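Local coordinates for peptidase M16 inactive domain family protein (Pseudomonas fluorescens, PDB 3GWB) that is probably related to the metal-dependent hydrolases of the M16 peptidase family, though it carries the domain type termed inactive in that family, at residues A[304-308]-A[309-313]; A[88-92]-A[93-97]. All coordinates share one frame; numbering follows the deposited sequence.

Contact 1: A[304-308]-A[309-313]; sequences TPMQA and RGPFM
Pro311 O is gripped from two directions, by the backbone N-H of Thr304 and by a water. Thr304 N lies 3.0 Å from Pro311 O, and the donor sits almost in line with the carbonyl, at a C=O...N angle of 169°. The water donates its own bond to Pro311 O over 3.1 Å and also hydrogen-bonds to Thr304 OG1. That hydroxyl can reach it because chi1 of -56° sets OG1 beside the backbone N, so the N-H and the hydroxyl of one threonine serve the same carbonyl, directly and through water. Proline has no N-H to offer in return, so Thr304 O meets the CA-H of Gly310 instead, while the proline ring offers an apolar edge to Met306.

The bond joins the two ends of the loop that links strands 299-303 and 311-319, an antiparallel pair at one edge of the five-stranded sheet in the later half of the chain. Gly310 lies next to this closure. Lacking a side chain, it lets Thr304 O come within 3.2 Å of Gly310 CA in a fairly straight CA-H...O contact.

Over this narrow part of the loop folds Met306, a selenomethionine in the crystal. Its chain runs extended through chi2 and then bends at chi3 (-93°), which turns the terminal methyl back on the later residues: CE is 3.6 Å from Pro311 CD and 3.7 Å from Gly310 CA. A flexible, unbranched apolar chain can follow such a bend and cover proline ring and glycine together. Tyr160 of helix 147-160 touches both Met306 and Pro311. Arg309 is held from outside the loop: NE bonds to Gly258 O and NH1 forms a salt bridge with Glu235.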
loop_
_atom_site.group_PDB
_atom_site.type_symbol
_atom_site.label_atom_id
_atom_site.label_comp_id
_atom_site.label_asym_id
_atom_site.label_seq_id
_atom_site.Cartn_x
_atom_site.Cartn_y
_atom_site.Cartn_z
ATOM N N THR A 304 -3.133 -9.856 -19.111
ATOM C CA THR A 304 -3.599 -8.539 -18.697
ATOM C C THR A 304 -4.338 -8.011 -19.925
ATOM O O THR A 304 -3.833 -7.157 -20.656
ATOM C CB THR A 304 -2.444 -7.577 -18.330
ATOM O OG1 THR A 304 -1.630 -8.166 -17.310
ATOM C CG2 THR A 304 -3.008 -6.260 -17.795
ATOM N N PRO A 305 -5.537 -8.554 -20.188
ATOM C CA PRO A 305 -6.374 -8.163 -21.327
ATOM C C PRO A 305 -6.745 -6.686 -21.278
ATOM O O PRO A 305 -7.204 -6.187 -20.250
ATOM C CB PRO A 305 -7.598 -9.062 -21.183
ATOM C CG PRO A 305 -7.056 -10.275 -20.489
ATOM C CD PRO A 305 -6.166 -9.658 -19.441
HETATM N N MSE A 306 -6.550 -5.992 -22.393
HETATM C CA MSE A 306 -6.867 -4.577 -22.469
HETATM C C MSE A 306 -7.691 -4.324 -23.720
HETATM O O MSE A 306 -8.083 -5.271 -24.402
HETATM C CB MSE A 306 -5.581 -3.757 -22.500
HETATM C CG MSE A 306 -4.703 -3.959 -21.275
HETATM SE SE MSE A 306 -3.283 -2.843 -21.243
HETATM C CE MSE A 306 -2.070 -3.833 -22.024
ATOM N N GLN A 307 -7.959 -3.053 -24.017
ATOM C CA GLN A 307 -8.748 -2.699 -25.192
ATOM C C GLN A 307 -8.109 -3.374 -26.393
ATOM O O GLN A 307 -8.790 -3.996 -27.201
ATOM C CB GLN A 307 -8.769 -1.183 -25.384
ATOM C CG GLN A 307 -9.818 -0.691 -26.367
ATOM C CD GLN A 307 -9.875 0.830 -26.428
ATOM O OE1 GLN A 307 -8.957 1.479 -26.937
ATOM N NE2 GLN A 307 -10.952 1.406 -25.894
ATOM N N ALA A 308 -6.794 -3.239 -26.506
ATOM C CA ALA A 308 -6.057 -3.882 -27.582
ATOM C C ALA A 308 -5.424 -5.101 -26.922
ATOM O O ALA A 308 -5.551 -5.282 -25.710
ATOM C CB ALA A 308 -4.983 -2.951 -28.126
ATOM N N ARG A 309 -4.744 -5.937 -27.699
ATOM C CA ARG A 309 -4.124 -7.125 -27.131
ATOM C C ARG A 309 -3.183 -6.801 -25.979
ATOM O O ARG A 309 -2.173 -6.103 -26.146
ATOM C CB ARG A 309 -3.367 -7.906 -28.202
ATOM C CG ARG A 309 -4.273 -8.627 -29.181
ATOM C CD ARG A 309 -3.458 -9.373 -30.216
ATOM N NE ARG A 309 -2.836 -10.583 -29.686
ATOM C CZ ARG A 309 -1.895 -11.269 -30.325
ATOM N NH1 ARG A 309 -1.468 -10.852 -31.509
ATOM N NH2 ARG A 309 -1.389 -12.375 -29.798
ATOM N N GLY A 310 -3.535 -7.306 -24.801
ATOM C CA GLY A 310 -2.720 -7.089 -23.627
ATOM C C GLY A 310 -1.657 -8.165 -23.601
ATOM O O GLY A 310 -1.715 -9.103 -24.389
ATOM N N PRO A 311 -0.681 -8.080 -22.701
ATOM C CA PRO A 311 0.345 -9.118 -22.691
ATOM C C PRO A 311 0.051 -10.356 -21.837
ATOM O O PRO A 311 -0.815 -10.345 -20.962
ATOM C CB PRO A 311 1.553 -8.365 -22.172
ATOM C CG PRO A 311 0.916 -7.505 -21.097
ATOM C CD PRO A 311 -0.333 -6.981 -21.778
ATOM N N PHE A 312 0.773 -11.428 -22.135
ATOM C CA PHE A 312 0.713 -12.651 -21.358
ATOM C C PHE A 312 2.134 -12.630 -20.820
ATOM O O PHE A 312 3.090 -12.479 -21.592
ATOM C CB PHE A 312 0.524 -13.901 -22.212
ATOM C CG PHE A 312 0.829 -15.171 -21.462
ATOM C CD1 PHE A 312 -0.065 -15.673 -20.516
ATOM C CD2 PHE A 312 2.045 -15.829 -21.650
ATOM C CE1 PHE A 312 0.259 -16.802 -19.753
ATOM C CE2 PHE A 312 2.380 -16.958 -20.894
ATOM C CZ PHE A 312 1.481 -17.449 -19.946
HETATM N N MSE A 313 2.280 -12.783 -19.510
HETATM C CA MSE A 313 3.596 -12.709 -18.910
HETATM C C MSE A 313 3.822 -13.694 -17.771
HETATM O O MSE A 313 2.899 -14.032 -17.034
HETATM C CB MSE A 313 3.806 -11.279 -18.406
HETATM C CG MSE A 313 5.216 -10.917 -18.008
HETATM SE SE MSE A 313 5.286 -9.157 -17.592
HETATM C CE MSE A 313 4.561 -8.435 -19.080
HETATM O O HOH W 1 0.132 -9.827 -18.085
#

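Contact 2: A[88-92]-A[93-97]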
loop_
_atom_site.group_PDB
_atom_site.type_symbol
_atom_site.label_atom_id
_atom_site.label_comp_id
_atom_site.label_asym_id
_atom_site.label_seq_id
_atom_site.Cartn_x
_atom_site.Cartn_y
_atom_site.Cartn_z
ATOM N N ASN A 88 -8.658 6.831 -6.793
ATOM C CA ASN A 88 -8.260 7.191 -8.154
ATOM C C ASN A 88 -7.071 6.354 -8.607
ATOM O O ASN A 88 -6.326 5.811 -7.786
ATOM C CB ASN A 88 -7.922 8.686 -8.242
ATOM C CG ASN A 88 -6.584 9.033 -7.600
ATOM O OD1 ASN A 88 -5.563 9.137 -8.281
ATOM N ND2 ASN A 88 -6.585 9.207 -6.286
ATOM N N GLY A 89 -6.900 6.247 -9.916
ATOM C CA GLY A 89 -5.800 5.484 -10.465
ATOM C C GLY A 89 -5.814 5.569 -11.977
ATOM O O GLY A 89 -6.879 5.633 -12.585
ATOM N N ALA A 90 -4.630 5.583 -12.578
ATOM C CA ALA A 90 -4.503 5.647 -14.027
ATOM C C ALA A 90 -3.637 4.469 -14.466
ATOM O O ALA A 90 -2.667 4.113 -13.791
ATOM C CB ALA A 90 -3.869 6.977 -14.447
ATOM N N TYR A 91 -4.002 3.868 -15.593
ATOM C CA TYR A 91 -3.295 2.709 -16.117
ATOM C C TYR A 91 -2.975 2.889 -17.595
ATOM O O TYR A 91 -2.806 4.010 -18.060
ATOM C CB TYR A 91 -4.169 1.475 -15.886
ATOM C CG TYR A 91 -4.664 1.420 -14.458
ATOM C CD1 TYR A 91 -3.798 1.086 -13.418
ATOM C CD2 TYR A 91 -5.967 1.796 -14.134
ATOM C CE1 TYR A 91 -4.210 1.131 -12.090
ATOM C CE2 TYR A 91 -6.394 1.847 -12.806
ATOM C CZ TYR A 91 -5.509 1.515 -11.790
ATOM O OH TYR A 91 -5.909 1.572 -10.475
ATOM N N LYS A 92 -2.895 1.783 -18.328
ATOM C CA LYS A 92 -2.584 1.825 -19.750
ATOM C C LYS A 92 -3.765 2.282 -20.594
ATOM O O LYS A 92 -3.641 3.216 -21.378
ATOM C CB LYS A 92 -2.132 0.443 -20.239
ATOM C CG LYS A 92 -0.833 -0.060 -19.643
ATOM C CD LYS A 92 0.355 0.654 -20.232
ATOM C CE LYS A 92 1.658 -0.034 -19.851
ATOM N NZ LYS A 92 2.803 0.579 -20.568
ATOM N N ASP A 93 -4.912 1.625 -20.449
ATOM C CA ASP A 93 -6.061 2.015 -21.256
ATOM C C ASP A 93 -7.213 2.685 -20.515
ATOM O O ASP A 93 -8.183 3.104 -21.134
ATOM C CB ASP A 93 -6.565 0.820 -22.099
ATOM C CG ASP A 93 -6.935 -0.387 -21.264
ATOM O OD1 ASP A 93 -6.634 -0.397 -20.051
ATOM O OD2 ASP A 93 -7.525 -1.340 -21.828
HETATM N N MSE A 94 -7.111 2.812 -19.196
HETATM C CA MSE A 94 -8.166 3.472 -18.439
HETATM C C MSE A 94 -7.625 4.285 -17.268
HETATM O O MSE A 94 -6.469 4.140 -16.869
HETATM C CB MSE A 94 -9.204 2.456 -17.923
HETATM C CG MSE A 94 -8.653 1.314 -17.063
HETATM SE SE MSE A 94 -9.943 0.367 -16.177
HETATM C CE MSE A 94 -10.678 -0.573 -17.502
ATOM N N ALA A 95 -8.474 5.165 -16.753
ATOM C CA ALA A 95 -8.165 6.006 -15.603
ATOM C C ALA A 95 -9.453 5.974 -14.795
ATOM O O ALA A 95 -10.549 6.002 -15.361
ATOM C CB ALA A 95 -7.840 7.433 -16.038
ATOM N N VAL A 96 -9.329 5.917 -13.476
ATOM C CA VAL A 96 -10.515 5.831 -12.643
ATOM C C VAL A 96 -10.592 6.849 -11.518
ATOM O O VAL A 96 -9.581 7.390 -11.063
ATOM C CB VAL A 96 -10.630 4.417 -12.013
ATOM C CG1 VAL A 96 -10.421 3.344 -13.089
ATOM C CG2 VAL A 96 -9.598 4.248 -10.910
ATOM N N ALA A 97 -11.826 7.114 -11.110
ATOM C CA ALA A 97 -12.130 8.001 -10.004
ATOM C C ALA A 97 -13.294 7.268 -9.347
ATOM O O ALA A 97 -14.268 6.899 -10.020
ATOM C CB ALA A 97 -12.553 9.359 -10.496
#
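Strands 88-90 and 95-97 run antiparallel at 175°, their axes 4.5 Å apart at closest approach. Gly89 and Val96 make the hydrogen-bonded pair, flanked by the non-hydrogen-bonded pairs Asn88 with Ala97 and Ala90 with Ala95. Val96 N reaches Gly89 O over 2.6 Å. The return bond is looser: Gly89 N stands 3.1 Å from Val96 O and 36° out of its carbonyl plane, while Asn60 ND2 is a second donor to that oxygen. Nearer the turn, Tyr91 N gives a 2.8 Å bond to Met94 O, and Lys92 and Asp93 fill the bend between them.

Tyr91 folds back along the hairpin on the Val96 side. Its chi1 of -49° sets the ring beside the backbone N and leads it toward Gly89, where the absence of a side chain makes room for the hydroxyl. Val96 CG1 meets the ring at its edge, near its plane, 4.3 Å from Tyr91 CE2. The other branch, CG2, leans over the backbone of Gly89. Met94, a selenomethionine, crosses the tyrosine at an angle, touching with CG 4.0 Å from Tyr91 CD2.

Small methyls suit the reverse face. Ala90 CB and Ala95 CB lie 4.3 Å apart there, low enough for helix 55-62 to settle on both through Asn60. At the bend, Lys92 sends its ammonium to the carbonyl oxygens of Tyr165 and His167, while Asp93 OD2 bonds with Tyr378 OH and also meets the loop of residues 304-308 at Gln307 N. The whole is a tight beta hairpin at the edge of the six-stranded mixed sheet, one face backed by helices, an alpha/beta layering consistent with an M16-type domain.

Overall arrangement
Both contacts lie at the ends of antiparallel strand pairs at sheet edges, contact 1 in the five-stranded sheet and contact 2 in the six-stranded one, and both are partly buried. Their centres are about 15 Å apart, and the two bends meet between the sheets: Gln307 N probably hydrogen-bonds to Asp93 OD2 over 2.8 Å, and Met306 SE packs 3.6 Å from Lys92 CB. Their chemistry differs. Contact 2 is a regular hairpin, joined by three main-chain bonds, with alanine methyls on the helix side and tyrosine, valine and methionine on the other; contact 1 is a wider loop closed by one backbone bond and a water, with proline, glycine and methionine beside it.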